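Long-range contacts in probable porin (Pseudomonas aeruginosa, PDB 2Y0H), which probably forms a pore that lets small solutes cross the bacterial outer membrane: residues S6-D11 with L40-G45; S44-G49 with T96-Y101; T58-V63 with Y90-L95. One frame throughout, in Å; residues are numbered along the deposited sequence.

Contact 1 (S6-D11 with L40-G45); sequences SSAHLD and LRLQSG. With C8E ((hydroxyethyloxy)tri(ethyloxy)octane), chain K; C8E ((hydroxyethyloxy)tri(ethyloxy)octane), chain F.
Leu40 pairs with Leu10 across two antiparallel strands, and its CD1 methyl comes alongside the peptide carbonyl of the next pair, 3.5 Å from His9 O. Arg41 and His9 bond backbone to backbone in both directions. The Arg41 chain, bent at chi3 (-67°), turns its guanidinium to grip Asp11 side-on: NE reaches OD2 at 2.6 Å and NH2 reaches OD1 at 2.9 Å. Both oxygens are met on their syn side, the two flat groups being 16° apart, and a second bond from Thr387 to OD1 helps fix the carboxylate. One guanidinium face carries His9 CB, 3.3 Å from NH2. This hairpin of strands 7-22 and 30-43 belongs to the closed antiparallel barrel of a porin; Arg41, His9, Gln43 and Ser7 share one face of the wall. On the other face, Leu42 lays CD1 on Ala8 CB at 3.6 Å, while its CD2 lies 4.0 Å from C1 of the chain F detergent, consistent with a lipid-facing surface. Gln43 repeats the two-way backbone pairing with Ser7. Beyond it, Ser44 CA packs 3.7 Å from Ser6 CB, and Gly45 N lies 3.6 Å from Ser6 CA.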
loop_
_atom_site.group_PDB
_atom_site.type_symbol
_atom_site.label_atom_id
_atom_site.label_comp_id
_atom_site.label_asym_id
_atom_site.label_seq_id
_atom_site.Cartn_x
_atom_site.Cartn_y
_atom_site.Cartn_z
ATOM N N SER A 6 -13.786 -24.126 -4.980
ATOM C CA SER A 6 -13.337 -23.106 -5.907
ATOM C C SER A 6 -14.303 -21.922 -5.852
ATOM O O SER A 6 -15.433 -22.054 -5.386
ATOM C CB SER A 6 -13.206 -23.670 -7.329
ATOM O OG SER A 6 -14.375 -23.434 -8.093
ATOM N N SER A 7 -13.844 -20.758 -6.294
ATOM C CA SER A 7 -14.697 -19.585 -6.363
ATOM C C SER A 7 -14.244 -18.651 -7.474
ATOM O O SER A 7 -13.090 -18.700 -7.909
ATOM C CB SER A 7 -14.756 -18.853 -5.012
ATOM O OG SER A 7 -13.468 -18.489 -4.543
ATOM N N ALA A 8 -15.168 -17.817 -7.943
ATOM C CA ALA A 8 -14.850 -16.790 -8.916
ATOM C C ALA A 8 -15.499 -15.459 -8.537
ATOM O O ALA A 8 -16.650 -15.415 -8.098
ATOM C CB ALA A 8 -15.270 -17.228 -10.311
ATOM N N HIS A 9 -14.753 -14.372 -8.693
ATOM C CA HIS A 9 -15.295 -13.050 -8.410
ATOM C C HIS A 9 -14.881 -12.070 -9.479
ATOM O O HIS A 9 -13.868 -12.253 -10.160
ATOM C CB HIS A 9 -14.824 -12.529 -7.052
ATOM C CG HIS A 9 -15.355 -13.296 -5.884
ATOM N ND1 HIS A 9 -14.867 -14.533 -5.522
ATOM C CD2 HIS A 9 -16.320 -12.992 -4.982
ATOM C CE1 HIS A 9 -15.512 -14.961 -4.452
ATOM N NE2 HIS A 9 -16.398 -14.045 -4.103
ATOM N N LEU A 10 -15.675 -11.025 -9.627
ATOM C CA LEU A 10 -15.316 -9.930 -10.499
ATOM C C LEU A 10 -15.378 -8.646 -9.686
ATOM O O LEU A 10 -16.445 -8.256 -9.193
ATOM C CB LEU A 10 -16.241 -9.866 -11.717
ATOM C CG LEU A 10 -16.040 -8.682 -12.670
ATOM C CD1 LEU A 10 -14.642 -8.716 -13.282
ATOM C CD2 LEU A 10 -17.111 -8.675 -13.756
ATOM N N ASP A 11 -14.221 -8.012 -9.522
ATOM C CA ASP A 11 -14.139 -6.754 -8.797
ATOM C C ASP A 11 -14.287 -5.605 -9.784
ATOM O O ASP A 11 -13.570 -5.536 -10.775
ATOM C CB ASP A 11 -12.802 -6.630 -8.067
ATOM C CG ASP A 11 -12.592 -7.721 -7.022
ATOM O OD1 ASP A 11 -13.568 -8.130 -6.356
ATOM O OD2 ASP A 11 -11.440 -8.178 -6.870
ATOM N N LEU A 40 -10.791 -9.907 -12.480
ATOM C CA LEU A 40 -11.402 -11.211 -12.444
ATOM C C LEU A 40 -10.524 -12.132 -11.609
ATOM O O LEU A 40 -9.363 -12.370 -11.941
ATOM C CB LEU A 40 -11.555 -11.754 -13.868
ATOM C CG LEU A 40 -12.029 -13.197 -14.006
ATOM C CD1 LEU A 40 -13.439 -13.359 -13.457
ATOM C CD2 LEU A 40 -11.961 -13.649 -15.458
ATOM N N ARG A 41 -11.075 -12.631 -10.510
ATOM C CA ARG A 41 -10.340 -13.518 -9.615
ATOM C C ARG A 41 -10.928 -14.925 -9.643
ATOM O O ARG A 41 -12.074 -15.139 -9.243
ATOM C CB ARG A 41 -10.356 -12.964 -8.184
ATOM C CG ARG A 41 -9.487 -11.740 -7.994
ATOM C CD ARG A 41 -9.538 -11.195 -6.564
ATOM N NE ARG A 41 -10.853 -10.649 -6.236
ATOM C CZ ARG A 41 -11.711 -11.211 -5.389
ATOM N NH1 ARG A 41 -11.389 -12.334 -4.761
ATOM N NH2 ARG A 41 -12.889 -10.641 -5.159
ATOM N N LEU A 42 -10.150 -15.878 -10.143
ATOM C CA LEU A 42 -10.553 -17.278 -10.126
ATOM C C LEU A 42 -9.675 -17.973 -9.102
ATOM O O LEU A 42 -8.461 -17.789 -9.111
ATOM C CB LEU A 42 -10.363 -17.899 -11.508
ATOM C CG LEU A 42 -11.505 -17.924 -12.534
ATOM C CD1 LEU A 42 -12.401 -16.699 -12.481
ATOM C CD2 LEU A 42 -10.960 -18.142 -13.955
ATOM N N GLN A 43 -10.272 -18.733 -8.192
ATOM C CA GLN A 43 -9.475 -19.432 -7.189
ATOM C C GLN A 43 -9.979 -20.854 -7.062
ATOM O O GLN A 43 -11.152 -21.081 -6.775
ATOM C CB GLN A 43 -9.532 -18.747 -5.817
ATOM C CG GLN A 43 -9.266 -17.248 -5.819
ATOM C CD GLN A 43 -9.663 -16.594 -4.499
ATOM O OE1 GLN A 43 -8.858 -16.484 -3.574
ATOM N NE2 GLN A 43 -10.912 -16.172 -4.405
ATOM N N SER A 44 -9.095 -21.815 -7.290
ATOM C CA SER A 44 -9.491 -23.204 -7.183
ATOM C C SER A 44 -9.455 -23.544 -5.714
ATOM O O SER A 44 -8.841 -22.830 -4.936
ATOM C CB SER A 44 -8.500 -24.100 -7.922
ATOM O OG SER A 44 -7.382 -24.359 -7.097
ATOM N N GLY A 45 -10.113 -24.628 -5.328
ATOM C CA GLY A 45 -9.861 -25.210 -4.024
ATOM C C GLY A 45 -8.519 -25.923 -4.063
ATOM O O GLY A 45 -7.775 -25.788 -5.030
HETATM C C8 C8E K . -12.170 -28.349 -4.231
HETATM O O9 C8E K . -11.282 -28.238 -5.331
HETATM C C10 C8E K . -10.110 -29.025 -5.198
HETATM C C11 C8E K . -9.694 -29.663 -6.528
HETATM O O12 C8E K . -9.465 -28.693 -7.538
HETATM C C13 C8E K . -8.096 -28.394 -7.733
HETATM C C14 C8E K . -7.835 -27.733 -9.091
HETATM O O15 C8E K . -9.028 -27.496 -9.821
HETATM C C1 C8E F . -8.362 -21.096 -13.564
HETATM C C2 C8E F . -8.451 -21.355 -12.063
HETATM C C3 C8E F . -9.264 -22.621 -11.814
HETATM C C4 C8E F . -10.664 -22.325 -11.285
HETATM C C5 C8E F . -11.165 -23.526 -10.484
#

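Contact 2 (S44-G49 with T96-Y101); sequences SGFTGG and TAKLRY. With C8E ((hydroxyethyloxy)tri(ethyloxy)octane), chain K.
The ring of Phe46 is sandwiched between two cationic side chains, Arg100 over one face and Lys98 over the opposite one. Arg100 contributes its flat end: the guanidinium stacks on the ring with centres 3.9 Å apart and planes 18° from parallel, and its CZ sits 3.4 Å from Phe46 CD2. Because CZ is displaced from the ring normal, the cation-pi interaction is off-centre. A bend at chi3 (62°) folds the arginine over the phenyl group, and its CD methylene makes a CH-pi contact near the ring centre.

Lys98 uses its hydrocarbon stem instead. CG stands between the backbone N and the carbonyl carbon (chi1 57°), and the chain runs on extended, bringing CD to 3.4 Å from Phe46 CZ and CE over the ring face at 4.1 Å from the centroid. The charge travels past the aromatic group: NZ donates to Ser44 O at 2.8 Å and also forms a salt bridge with Asp56. The ammonium thus ties the start of the 44-49 loop to the strand that lies between the two partners. Detergent chain K approaches the loop backbone, with its C10 3.3 Å from Phe46 O and its O9 3.6 Å from Gly45 CA.

Gln105, on the next strand, also touches Phe46 and Lys98. The loop joins strands 30-43 and 51-64 near the chain's N-terminal end, so the contact bridges past strand 51-64 to strand 87-101, at what is probably a short periplasmic turn of a porin beta-barrel.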
loop_
_atom_site.group_PDB
_atom_site.type_symbol
_atom_site.label_atom_id
_atom_site.label_comp_id
_atom_site.label_asym_id
_atom_site.label_seq_id
_atom_site.Cartn_x
_atom_site.Cartn_y
_atom_site.Cartn_z
ATOM N N SER A 44 -9.095 -21.815 -7.290
ATOM C CA SER A 44 -9.491 -23.204 -7.183
ATOM C C SER A 44 -9.455 -23.544 -5.714
ATOM O O SER A 44 -8.841 -22.830 -4.936
ATOM C CB SER A 44 -8.500 -24.100 -7.922
ATOM O OG SER A 44 -7.382 -24.359 -7.097
ATOM N N GLY A 45 -10.113 -24.628 -5.328
ATOM C CA GLY A 45 -9.861 -25.210 -4.024
ATOM C C GLY A 45 -8.519 -25.923 -4.063
ATOM O O GLY A 45 -7.775 -25.788 -5.030
ATOM N N PHE A 46 -8.210 -26.689 -3.023
ATOM C CA PHE A 46 -6.950 -27.422 -2.965
ATOM C C PHE A 46 -7.133 -28.926 -3.173
ATOM O O PHE A 46 -8.055 -29.531 -2.626
ATOM C CB PHE A 46 -6.255 -27.180 -1.624
ATOM C CG PHE A 46 -5.491 -25.893 -1.561
ATOM C CD1 PHE A 46 -4.192 -25.821 -2.037
ATOM C CD2 PHE A 46 -6.071 -24.752 -1.030
ATOM C CE1 PHE A 46 -3.487 -24.638 -1.984
ATOM C CE2 PHE A 46 -5.365 -23.560 -0.968
ATOM C CZ PHE A 46 -4.078 -23.498 -1.446
ATOM N N THR A 47 -6.247 -29.528 -3.961
ATOM C CA THR A 47 -6.227 -30.978 -4.108
ATOM C C THR A 47 -6.094 -31.648 -2.741
ATOM O O THR A 47 -5.179 -31.336 -1.978
ATOM C CB THR A 47 -5.064 -31.427 -5.015
ATOM O OG1 THR A 47 -5.546 -31.600 -6.354
ATOM C CG2 THR A 47 -4.471 -32.738 -4.526
ATOM N N GLY A 48 -7.003 -32.570 -2.436
ATOM C CA GLY A 48 -7.016 -33.244 -1.145
ATOM C C GLY A 48 -5.717 -33.948 -0.783
ATOM O O GLY A 48 -4.915 -34.277 -1.657
ATOM N N GLY A 49 -5.508 -34.181 0.510
ATOM C CA GLY A 49 -4.301 -34.845 0.979
ATOM C C GLY A 49 -3.355 -33.895 1.693
ATOM O O GLY A 49 -3.526 -32.680 1.611
ATOM N N THR A 96 -1.495 -18.153 -10.829
ATOM C CA THR A 96 -0.796 -18.386 -9.577
ATOM C C THR A 96 -0.982 -19.838 -9.140
ATOM O O THR A 96 -2.077 -20.239 -8.739
ATOM C CB THR A 96 -1.332 -17.472 -8.465
ATOM O OG1 THR A 96 -1.331 -16.118 -8.923
ATOM C CG2 THR A 96 -0.484 -17.599 -7.224
ATOM N N ALA A 97 0.086 -20.625 -9.237
ATOM C CA ALA A 97 0.078 -21.985 -8.716
ATOM C C ALA A 97 0.181 -21.879 -7.205
ATOM O O ALA A 97 0.872 -20.999 -6.707
ATOM C CB ALA A 97 1.264 -22.780 -9.276
ATOM N N LYS A 98 -0.519 -22.744 -6.477
ATOM C CA LYS A 98 -0.411 -22.756 -5.021
ATOM C C LYS A 98 -0.239 -24.173 -4.468
ATOM O O LYS A 98 -0.922 -25.100 -4.902
ATOM C CB LYS A 98 -1.602 -22.042 -4.356
ATOM C CG LYS A 98 -2.971 -22.581 -4.721
ATOM C CD LYS A 98 -4.081 -21.608 -4.330
ATOM C CE LYS A 98 -5.454 -22.200 -4.659
ATOM N NZ LYS A 98 -6.607 -21.265 -4.420
ATOM N N LEU A 99 0.690 -24.325 -3.522
ATOM C CA LEU A 99 0.869 -25.573 -2.784
ATOM C C LEU A 99 0.581 -25.308 -1.321
ATOM O O LEU A 99 0.806 -24.200 -0.833
ATOM C CB LEU A 99 2.299 -26.086 -2.901
ATOM C CG LEU A 99 2.943 -26.240 -4.282
ATOM C CD1 LEU A 99 4.351 -26.805 -4.129
ATOM C CD2 LEU A 99 2.109 -27.119 -5.184
ATOM N N ARG A 100 0.106 -26.326 -0.612
ATOM C CA ARG A 100 -0.181 -26.170 0.808
ATOM C C ARG A 100 0.143 -27.436 1.603
ATOM O O ARG A 100 -0.120 -28.556 1.153
ATOM C CB ARG A 100 -1.640 -25.776 1.006
ATOM C CG ARG A 100 -1.922 -25.077 2.306
ATOM C CD ARG A 100 -3.327 -24.496 2.295
ATOM N NE ARG A 100 -4.331 -25.549 2.168
ATOM C CZ ARG A 100 -5.642 -25.349 2.267
ATOM N NH1 ARG A 100 -6.106 -24.123 2.497
ATOM N NH2 ARG A 100 -6.484 -26.372 2.138
ATOM N N TYR A 101 0.729 -27.241 2.782
ATOM C CA TYR A 101 1.050 -28.333 3.691
ATOM C C TYR A 101 1.013 -27.808 5.115
ATOM O O TYR A 101 1.672 -26.820 5.435
ATOM C CB TYR A 101 2.430 -28.916 3.369
ATOM C CG TYR A 101 2.843 -30.080 4.254
ATOM C CD1 TYR A 101 2.260 -31.336 4.108
ATOM C CD2 TYR A 101 3.825 -29.927 5.219
ATOM C CE1 TYR A 101 2.641 -32.402 4.908
ATOM C CE2 TYR A 101 4.214 -30.987 6.020
ATOM C CZ TYR A 101 3.619 -32.221 5.862
ATOM O OH TYR A 101 4.009 -33.274 6.661
HETATM C C8 C8E K . -12.170 -28.349 -4.231
HETATM O O9 C8E K . -11.282 -28.238 -5.331
HETATM C C10 C8E K . -10.110 -29.025 -5.198
HETATM C C11 C8E K . -9.694 -29.663 -6.528
HETATM O O12 C8E K . -9.465 -28.693 -7.538
HETATM C C13 C8E K . -8.096 -28.394 -7.733
HETATM C C14 C8E K . -7.835 -27.733 -9.091
HETATM O O15 C8E K . -9.028 -27.496 -9.821
#

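Contact 3 (T58-V63 with Y90-L95); sequences TGLLGV and YSHLGL. With C8E ((hydroxyethyloxy)tri(ethyloxy)octane), chain N.
Gly62 and Tyr90 mark one end of a closely joined pair of antiparallel strands, where Gly62 N reaches Tyr90 O at 2.7 Å; the returning bond from Tyr90 N to Gly62 O is longer, at 3.2 Å. Leu60 with His92 and Thr58 with Gly94 are likewise doubly bonded, giving a six-bond ladder. Between these pairs, alpha hydrogens fill the gaps against the carbonyls: Ser91 CA lies only 2.9 Å from Leu60 O.

Side chains meet far less intimately. On the face shared by Leu60, Tyr90 and His92, Leu60 CD1 stands at the edge of the imidazole, 4.4 Å from His92 CD2, and Leu60 CB is equally distant from Tyr90 CE2. Pro127, Arg154 and Arg156 add neighbours on this side. Strands 51-64 and 87-101 are adjacent staves of the closed porin barrel, and the other face meets detergent. There chain N crosses the pair, its C3 lying 3.4 Å from the carbonyl carbon C of Gly59, where no side chain intervenes, and its C10 standing 3.6 Å from Ser91 OG. Leu61, with CG anti to the backbone N (chi1 179°), swings CD1 over the neighbouring strand to 3.8 Å from Ser91 CB. The exposed Leu93 likewise leans across, its CD2 packing near Thr58 O.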
loop_
_atom_site.group_PDB
_atom_site.type_symbol
_atom_site.label_atom_id
_atom_site.label_comp_id
_atom_site.label_asym_id
_atom_site.label_seq_id
_atom_site.Cartn_x
_atom_site.Cartn_y
_atom_site.Cartn_z
ATOM N N THR A 58 -5.755 -14.444 -12.180
ATOM C CA THR A 58 -6.163 -13.067 -11.944
ATOM C C THR A 58 -6.149 -12.321 -13.272
ATOM O O THR A 58 -5.095 -12.161 -13.879
ATOM C CB THR A 58 -5.244 -12.361 -10.930
ATOM O OG1 THR A 58 -5.288 -13.048 -9.672
ATOM C CG2 THR A 58 -5.681 -10.903 -10.729
ATOM N N GLY A 59 -7.320 -11.895 -13.739
ATOM C CA GLY A 59 -7.414 -11.160 -14.989
ATOM C C GLY A 59 -7.665 -9.684 -14.728
ATOM O O GLY A 59 -8.542 -9.343 -13.939
ATOM N N LEU A 60 -6.899 -8.808 -15.372
ATOM C CA LEU A 60 -7.050 -7.366 -15.166
ATOM C C LEU A 60 -7.367 -6.616 -16.454
ATOM O O LEU A 60 -6.730 -6.840 -17.490
ATOM C CB LEU A 60 -5.798 -6.754 -14.521
ATOM C CG LEU A 60 -5.324 -7.359 -13.194
ATOM C CD1 LEU A 60 -4.390 -8.538 -13.444
ATOM C CD2 LEU A 60 -4.632 -6.307 -12.338
ATOM N N LEU A 61 -8.332 -5.703 -16.370
ATOM C CA LEU A 61 -8.715 -4.865 -17.506
ATOM C C LEU A 61 -9.015 -3.442 -17.064
ATOM O O LEU A 61 -9.838 -3.207 -16.180
ATOM C CB LEU A 61 -9.928 -5.453 -18.239
ATOM C CG LEU A 61 -10.451 -4.663 -19.448
ATOM C CD1 LEU A 61 -9.481 -4.730 -20.607
ATOM C CD2 LEU A 61 -11.818 -5.174 -19.873
ATOM N N GLY A 62 -8.332 -2.489 -17.682
ATOM C CA GLY A 62 -8.581 -1.087 -17.427
ATOM C C GLY A 62 -9.100 -0.445 -18.695
ATOM O O GLY A 62 -8.563 -0.673 -19.780
ATOM N N VAL A 63 -10.147 0.355 -18.566
ATOM C CA VAL A 63 -10.780 0.948 -19.735
ATOM C C VAL A 63 -10.943 2.438 -19.536
ATOM O O VAL A 63 -11.438 2.888 -18.505
ATOM C CB VAL A 63 -12.172 0.344 -19.991
ATOM C CG1 VAL A 63 -12.084 -1.162 -20.244
ATOM C CG2 VAL A 63 -13.064 0.618 -18.807
ATOM N N TYR A 90 -5.612 -1.247 -20.785
ATOM C CA TYR A 90 -4.663 -2.179 -20.212
ATOM C C TYR A 90 -5.372 -3.488 -19.899
ATOM O O TYR A 90 -6.503 -3.499 -19.391
ATOM C CB TYR A 90 -4.027 -1.613 -18.935
ATOM C CG TYR A 90 -3.132 -2.614 -18.235
ATOM C CD1 TYR A 90 -1.827 -2.830 -18.669
ATOM C CD2 TYR A 90 -3.596 -3.360 -17.156
ATOM C CE1 TYR A 90 -1.003 -3.757 -18.043
ATOM C CE2 TYR A 90 -2.783 -4.292 -16.524
ATOM C CZ TYR A 90 -1.490 -4.487 -16.975
ATOM O OH TYR A 90 -0.675 -5.404 -16.352
ATOM N N SER A 91 -4.722 -4.593 -20.233
ATOM C CA SER A 91 -5.206 -5.897 -19.826
ATOM C C SER A 91 -4.023 -6.815 -19.552
ATOM O O SER A 91 -2.953 -6.668 -20.139
ATOM C CB SER A 91 -6.130 -6.497 -20.885
ATOM O OG SER A 91 -5.433 -6.731 -22.085
ATOM N N HIS A 92 -4.217 -7.757 -18.645
ATOM C CA HIS A 92 -3.189 -8.739 -18.344
ATOM C C HIS A 92 -3.854 -9.919 -17.699
ATOM O O HIS A 92 -4.839 -9.770 -16.981
ATOM C CB HIS A 92 -2.135 -8.161 -17.405
ATOM C CG HIS A 92 -1.105 -9.155 -16.974
ATOM N ND1 HIS A 92 -0.125 -9.629 -17.820
ATOM C CD2 HIS A 92 -0.901 -9.770 -15.782
ATOM C CE1 HIS A 92 0.642 -10.487 -17.167
ATOM N NE2 HIS A 92 0.190 -10.592 -15.929
ATOM N N LEU A 93 -3.335 -11.102 -17.977
ATOM C CA LEU A 93 -3.804 -12.299 -17.314
ATOM C C LEU A 93 -2.623 -12.987 -16.653
ATOM O O LEU A 93 -1.637 -13.291 -17.306
ATOM C CB LEU A 93 -4.483 -13.230 -18.306
ATOM C CG LEU A 93 -5.020 -14.569 -17.783
ATOM C CD1 LEU A 93 -3.900 -15.538 -17.556
ATOM C CD2 LEU A 93 -5.845 -14.392 -16.521
ATOM N N GLY A 94 -2.718 -13.222 -15.350
ATOM C CA GLY A 94 -1.676 -13.945 -14.651
ATOM C C GLY A 94 -2.263 -15.158 -13.971
ATOM O O GLY A 94 -3.442 -15.153 -13.580
ATOM N N LEU A 95 -1.440 -16.193 -13.831
ATOM C CA LEU A 95 -1.801 -17.386 -13.075
ATOM C C LEU A 95 -0.951 -17.487 -11.838
ATOM O O LEU A 95 0.172 -16.978 -11.799
ATOM C CB LEU A 95 -1.598 -18.662 -13.903
ATOM C CG LEU A 95 -2.393 -18.747 -15.201
ATOM C CD1 LEU A 95 -2.082 -20.050 -15.909
ATOM C CD2 LEU A 95 -3.882 -18.627 -14.930
HETATM C C1 C8E N . -12.270 -8.431 -17.694
HETATM C C2 C8E N . -11.628 -9.448 -16.759
HETATM C C3 C8E N . -10.138 -9.596 -17.055
HETATM C C4 C8E N . -9.847 -10.560 -18.204
HETATM C C5 C8E N . -8.829 -9.941 -19.165
HETATM C C6 C8E N . -7.673 -10.888 -19.475
HETATM C C7 C8E N . -6.689 -10.230 -20.441
HETATM C C8 C8E N . -6.402 -11.087 -21.670
HETATM O O9 C8E N . -6.208 -10.264 -22.809
HETATM C C10 C8E N . -4.856 -10.127 -23.203
HETATM C C11 C8E N . -4.797 -9.652 -24.657
#

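Overall arrangement
All three contacts belong to one antiparallel sheet closed into a barrel, and together they follow its first four strands. Contact 1 pairs strands 7-22 and 30-43, contact 3 pairs 51-64 and 87-101, and a probable backbone hydrogen bond from Leu40 to Gly59 joins these two ladders into a continuous wall. Contact 2 starts on Ser44 and Gly45, where contact 1 ends, and spans strand 51-64 to the later part of strand 87-101; contact 3 is nested within the loop it closes. The centre of contact 1 is about 14 Å from each of the others, which lie about 23 Å apart. Neighbouring-strand pairing thus builds the wall, while contact 2 adds a next-but-one tie.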